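Local structure of Lmo2241 protein (Listeria monocytogenes, 4HAM) at residues Q26-I38 and I68-T82. The protein probably binds DNA as a GntR-family transcription factor, through a winged helix-turn-helix domain, and so regulates transcription. Numbering follows the deposited sequence.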
loop_
_atom_site.group_PDB
_atom_site.type_symbol
_atom_site.label_atom_id
_atom_site.label_comp_id
_atom_site.label_asym_id
_atom_site.label_seq_id
_atom_site.Cartn_x
_atom_site.Cartn_y
_atom_site.Cartn_z
ATOM N N GLN A 26 1.360 -9.750 -15.486
ATOM C CA GLN A 26 1.322 -10.502 -16.744
ATOM C C GLN A 26 0.482 -11.769 -16.632
ATOM O O GLN A 26 -0.162 -12.180 -17.599
ATOM C CB GLN A 26 2.725 -10.838 -17.219
ATOM C CG GLN A 26 3.451 -9.641 -17.783
ATOM C CD GLN A 26 4.819 -9.989 -18.275
ATOM O OE1 GLN A 26 5.184 -11.166 -18.352
ATOM N NE2 GLN A 26 5.598 -8.972 -18.603
ATOM N N VAL A 27 0.488 -12.391 -15.457
ATOM C CA VAL A 27 -0.408 -13.508 -15.215
ATOM C C VAL A 27 -1.847 -13.015 -15.246
ATOM O O VAL A 27 -2.694 -13.619 -15.907
ATOM C CB VAL A 27 -0.115 -14.232 -13.874
ATOM C CG1 VAL A 27 -1.196 -15.254 -13.571
ATOM C CG2 VAL A 27 1.251 -14.885 -13.914
ATOM N N VAL A 28 -2.124 -11.907 -14.561
ATOM C CA VAL A 28 -3.473 -11.338 -14.586
ATOM C C VAL A 28 -3.953 -11.043 -16.010
ATOM O O VAL A 28 -5.100 -11.316 -16.349
ATOM C CB VAL A 28 -3.578 -10.067 -13.717
ATOM C CG1 VAL A 28 -4.884 -9.329 -13.996
ATOM C CG2 VAL A 28 -3.458 -10.437 -12.235
ATOM N N LYS A 29 -3.064 -10.503 -16.840
ATOM C CA LYS A 29 -3.384 -10.193 -18.232
ATOM C C LYS A 29 -3.600 -11.414 -19.109
ATOM O O LYS A 29 -4.153 -11.296 -20.200
ATOM C CB LYS A 29 -2.261 -9.380 -18.881
ATOM C CG LYS A 29 -2.122 -7.958 -18.369
ATOM C CD LYS A 29 -0.976 -7.254 -19.081
ATOM C CE LYS A 29 -0.438 -6.087 -18.251
ATOM N NZ LYS A 29 -1.516 -5.140 -17.858
ATOM N N GLY A 30 -3.125 -12.572 -18.665
ATOM C CA GLY A 30 -3.171 -13.755 -19.516
ATOM C C GLY A 30 -1.994 -13.833 -20.478
ATOM O O GLY A 30 -1.921 -14.731 -21.316
ATOM N N VAL A 31 -1.053 -12.901 -20.346
ATOM C CA VAL A 31 0.153 -12.937 -21.156
ATOM C C VAL A 31 0.981 -14.126 -20.712
ATOM O O VAL A 31 1.616 -14.791 -21.536
ATOM C CB VAL A 31 0.974 -11.635 -21.031
ATOM C CG1 VAL A 31 2.391 -11.833 -21.550
ATOM C CG2 VAL A 31 0.266 -10.503 -21.771
ATOM N N LEU A 32 0.970 -14.379 -19.404
ATOM C CA LEU A 32 1.516 -15.615 -18.837
ATOM C C LEU A 32 0.356 -16.511 -18.391
ATOM O O LEU A 32 -0.578 -16.054 -17.728
ATOM C CB LEU A 32 2.449 -15.305 -17.666
ATOM C CG LEU A 32 3.792 -14.666 -18.029
ATOM C CD1 LEU A 32 4.524 -14.140 -16.775
ATOM C CD2 LEU A 32 4.647 -15.688 -18.764
ATOM N N GLN A 33 0.407 -17.783 -18.773
ATOM C CA GLN A 33 -0.678 -18.716 -18.481
ATOM C C GLN A 33 -0.187 -19.786 -17.517
ATOM O O GLN A 33 0.999 -20.062 -17.468
ATOM C CB GLN A 33 -1.127 -19.401 -19.770
ATOM C CG GLN A 33 -1.711 -18.466 -20.816
ATOM C CD GLN A 33 -2.102 -19.199 -22.083
ATOM O OE1 GLN A 33 -1.249 -19.758 -22.783
ATOM N NE2 GLN A 33 -3.399 -19.215 -22.380
ATOM N N GLU A 34 -1.114 -20.391 -16.778
ATOM C CA GLU A 34 -0.803 -21.509 -15.893
ATOM C C GLU A 34 0.030 -22.540 -16.648
ATOM O O GLU A 34 -0.272 -22.864 -17.799
ATOM C CB GLU A 34 -2.099 -22.146 -15.365
ATOM C CG GLU A 34 -1.890 -23.355 -14.456
ATOM C CD GLU A 34 -3.193 -23.920 -13.894
ATOM O OE1 GLU A 34 -3.214 -25.116 -13.518
ATOM O OE2 GLU A 34 -4.190 -23.169 -13.821
ATOM N N GLY A 35 1.108 -23.014 -16.028
ATOM C CA GLY A 35 1.909 -24.067 -16.633
ATOM C C GLY A 35 2.972 -23.549 -17.587
ATOM O O GLY A 35 3.838 -24.304 -18.017
ATOM N N GLU A 36 2.918 -22.265 -17.932
ATOM C CA GLU A 36 3.881 -21.735 -18.890
ATOM C C GLU A 36 5.298 -21.671 -18.302
ATOM O O GLU A 36 5.488 -21.265 -17.163
ATOM C CB GLU A 36 3.439 -20.352 -19.374
ATOM C CG GLU A 36 4.369 -19.708 -20.359
ATOM C CD GLU A 36 3.723 -18.519 -21.055
ATOM O OE1 GLU A 36 2.508 -18.293 -20.860
ATOM O OE2 GLU A 36 4.430 -17.804 -21.790
ATOM N N LYS A 37 6.289 -22.078 -19.083
ATOM C CA LYS A 37 7.670 -22.048 -18.605
ATOM C C LYS A 37 8.218 -20.639 -18.775
ATOM O O LYS A 37 8.122 -20.076 -19.861
ATOM C CB LYS A 37 8.525 -23.036 -19.406
ATOM C CG LYS A 37 9.990 -23.085 -18.984
ATOM C CD LYS A 37 10.732 -24.226 -19.693
ATOM C CE LYS A 37 12.177 -24.305 -19.231
ATOM N NZ LYS A 37 12.877 -25.520 -19.737
ATOM N N ILE A 38 8.773 -20.064 -17.709
ATOM C CA ILE A 38 9.380 -18.746 -17.816
ATOM C C ILE A 38 10.905 -18.869 -17.811
ATOM O O ILE A 38 11.455 -19.961 -17.688
ATOM C CB ILE A 38 8.905 -17.775 -16.706
ATOM C CG1 ILE A 38 9.309 -18.277 -15.321
ATOM C CG2 ILE A 38 7.387 -17.595 -16.774
ATOM C CD1 ILE A 38 8.884 -17.334 -14.178
ATOM N N ILE A 68 4.547 -18.649 -9.047
ATOM C CA ILE A 68 5.365 -19.545 -9.860
ATOM C C ILE A 68 5.755 -20.784 -9.057
ATOM O O ILE A 68 5.595 -20.822 -7.835
ATOM C CB ILE A 68 6.654 -18.853 -10.376
ATOM C CG1 ILE A 68 7.611 -18.535 -9.219
ATOM C CG2 ILE A 68 6.324 -17.586 -11.182
ATOM C CD1 ILE A 68 8.928 -17.866 -9.663
ATOM N N ILE A 69 6.261 -21.794 -9.757
ATOM C CA ILE A 69 6.708 -23.036 -9.136
ATOM C C ILE A 69 8.016 -23.470 -9.797
ATOM O O ILE A 69 8.152 -23.422 -11.014
ATOM C CB ILE A 69 5.627 -24.155 -9.268
ATOM C CG1 ILE A 69 6.089 -25.449 -8.599
ATOM C CG2 ILE A 69 5.254 -24.398 -10.733
ATOM C CD1 ILE A 69 6.104 -25.382 -7.088
ATOM N N THR A 70 8.985 -23.890 -8.992
ATOM C CA THR A 70 10.262 -24.340 -9.531
ATOM C C THR A 70 10.384 -25.854 -9.420
ATOM O O THR A 70 10.176 -26.427 -8.352
ATOM C CB THR A 70 11.456 -23.664 -8.817
ATOM O OG1 THR A 70 11.415 -22.254 -9.060
ATOM C CG2 THR A 70 12.781 -24.213 -9.333
ATOM N N VAL A 71 10.709 -26.500 -10.532
ATOM C CA VAL A 71 10.866 -27.943 -10.552
ATOM C C VAL A 71 12.319 -28.245 -10.882
ATOM O O VAL A 71 12.786 -27.949 -11.984
ATOM C CB VAL A 71 9.944 -28.598 -11.595
ATOM C CG1 VAL A 71 10.112 -30.121 -11.562
ATOM C CG2 VAL A 71 8.496 -28.209 -11.329
ATOM N N LYS A 72 13.021 -28.851 -9.930
ATOM C CA LYS A 72 14.466 -29.043 -10.046
ATOM C C LYS A 72 14.860 -29.758 -11.328
ATOM O O LYS A 72 14.344 -30.842 -11.636
ATOM C CB LYS A 72 15.014 -29.793 -8.844
ATOM C CG LYS A 72 16.538 -29.945 -8.857
ATOM C CD LYS A 72 16.980 -30.816 -7.704
ATOM C CE LYS A 72 18.385 -31.350 -7.889
ATOM N NZ LYS A 72 18.675 -32.422 -6.884
ATOM N N GLY A 73 15.754 -29.125 -12.082
ATOM C CA GLY A 73 16.253 -29.686 -13.325
ATOM C C GLY A 73 15.289 -29.590 -14.493
ATOM O O GLY A 73 15.595 -30.039 -15.601
ATOM N N LYS A 74 14.120 -29.006 -14.257
ATOM C CA LYS A 74 13.087 -28.940 -15.288
ATOM C C LYS A 74 12.786 -27.496 -15.671
ATOM O O LYS A 74 12.525 -27.210 -16.826
ATOM C CB LYS A 74 11.796 -29.616 -14.819
ATOM C CG LYS A 74 11.939 -31.105 -14.455
ATOM C CD LYS A 74 12.307 -31.950 -15.658
ATOM C CE LYS A 74 12.029 -33.429 -15.410
ATOM N NZ LYS A 74 13.116 -34.094 -14.630
ATOM N N GLY A 75 12.788 -26.595 -14.695
ATOM C CA GLY A 75 12.584 -25.184 -14.984
ATOM C C GLY A 75 11.634 -24.501 -14.026
ATOM O O GLY A 75 11.245 -25.074 -13.000
ATOM N N THR A 76 11.255 -23.268 -14.362
ATOM C CA THR A 76 10.344 -22.500 -13.526
ATOM C C THR A 76 9.086 -22.224 -14.341
ATOM O O THR A 76 9.174 -21.833 -15.503
ATOM C CB THR A 76 10.995 -21.172 -13.084
ATOM O OG1 THR A 76 12.206 -21.458 -12.375
ATOM C CG2 THR A 76 10.053 -20.372 -12.181
ATOM N N PHE A 77 7.923 -22.434 -13.729
ATOM C CA PHE A 77 6.651 -22.398 -14.450
ATOM C C PHE A 77 5.659 -21.529 -13.708
ATOM O O PHE A 77 5.780 -21.347 -12.496
ATOM C CB PHE A 77 6.068 -23.807 -14.565
ATOM C CG PHE A 77 7.006 -24.795 -15.191
ATOM C CD1 PHE A 77 7.040 -24.958 -16.573
ATOM C CD2 PHE A 77 7.888 -25.524 -14.405
ATOM C CE1 PHE A 77 7.923 -25.853 -17.159
ATOM C CE2 PHE A 77 8.769 -26.427 -14.979
ATOM C CZ PHE A 77 8.795 -26.591 -16.354
ATOM N N ILE A 78 4.667 -21.005 -14.422
ATOM C CA ILE A 78 3.567 -20.325 -13.756
ATOM C C ILE A 78 2.717 -21.366 -13.011
ATOM O O ILE A 78 2.352 -22.400 -13.567
ATOM C CB ILE A 78 2.696 -19.531 -14.751
ATOM C CG1 ILE A 78 3.544 -18.484 -15.479
ATOM C CG2 ILE A 78 1.508 -18.888 -14.038
ATOM C CD1 ILE A 78 4.332 -17.535 -14.552
ATOM N N ALA A 79 2.417 -21.099 -11.745
ATOM C CA ALA A 79 1.730 -22.082 -10.902
ATOM C C ALA A 79 0.241 -22.152 -11.190
ATOM O O ALA A 79 -0.294 -21.316 -11.916
ATOM C CB ALA A 79 1.974 -21.759 -9.426
ATOM N N ASN A 80 -0.422 -23.162 -10.630
ATOM C CA ASN A 80 -1.857 -23.326 -10.804
ATOM C C ASN A 80 -2.627 -22.046 -10.512
ATOM O O ASN A 80 -2.384 -21.373 -9.509
ATOM C CB ASN A 80 -2.388 -24.488 -9.953
ATOM C CG ASN A 80 -3.902 -24.554 -9.942
ATOM O OD1 ASN A 80 -4.557 -23.828 -9.194
ATOM N ND2 ASN A 80 -4.469 -25.427 -10.773
ATOM N N GLN A 81 -3.538 -21.706 -11.418
ATOM C CA GLN A 81 -4.282 -20.456 -11.340
ATOM C C GLN A 81 -5.780 -20.725 -11.306
ATOM O O GLN A 81 -6.555 -19.908 -10.813
ATOM C CB GLN A 81 -3.951 -19.557 -12.541
ATOM C CG GLN A 81 -2.499 -19.081 -12.603
ATOM C CD GLN A 81 -2.144 -18.177 -11.445
ATOM O OE1 GLN A 81 -2.952 -17.345 -11.021
ATOM N NE2 GLN A 81 -0.939 -18.337 -10.917
ATOM N N THR A 82 -6.179 -21.878 -11.833
ATOM C CA THR A 82 -7.593 -22.203 -12.002
ATOM C C THR A 82 -8.355 -22.344 -10.686
ATOM O O THR A 82 -9.265 -21.564 -10.407
ATOM C CB THR A 82 -7.793 -23.480 -12.848
ATOM O OG1 THR A 82 -6.597 -24.269 -12.820
ATOM C CG2 THR A 82 -8.121 -23.121 -14.290
HETATM O O HOH W 1 12.681 -22.080 -16.406
#
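Ile78 and Glu34 carry the contact between the turn after helix 15-29 and the wing of a GntR-type winged helix-turn-helix domain. Strands 68-71 and 75-78 form the wing hairpin, and the short strand 37-38 runs antiparallel along 75-78 as an edge strand of the sheet. Ile78 drops its side chain between the end of helix 15-29 and strand 37-38: it slides past Val27 in the opposite direction, CG2 to CG2 at 4.0 Å, CG1 lies against Leu32 CB, and CD1 reaches Ile38 CG2 (3.8 Å). Its N and O both bond to the type II turn Gln33-Glu36: Ile78 N to Glu36 O, and Gly35 N to Ile78 O (2.8 Å). Across the sheet, Ile38 sends CG1 between its own backbone N and carbonyl carbon (chi1 63°), which lays CD1 against Thr76 CG2 and Ile68 CG2 on the face covered by Tyr59 of helix 52-64. On the other face, the extended Lys37 chain crosses the Phe77 ring obliquely, CB lying 3.7 Å from CE1. A water joins Ile38 O to Thr76 N. Past the sheet, Val27 CG1 touches the amide end of Gln81, whose OE1 accepts from Lys84 NZ of the same chain and whose NE2 bonds Tyr107 OH of the second subunit. With CG anti to the backbone N (chi1 178°) and the rest extended, Glu34 stretches to the chain leaving the wing. In this conformer, one of two modelled, OE2 tentatively accepts three bonds: Gln81 N from above the carboxylate plane, 76° out of it, and, less certainly because Thr82 is poorly ordered, Thr82 N on the syn side and Thr82 OG1 on the syn lone pair of Glu34 OE2 at 2.8 Å.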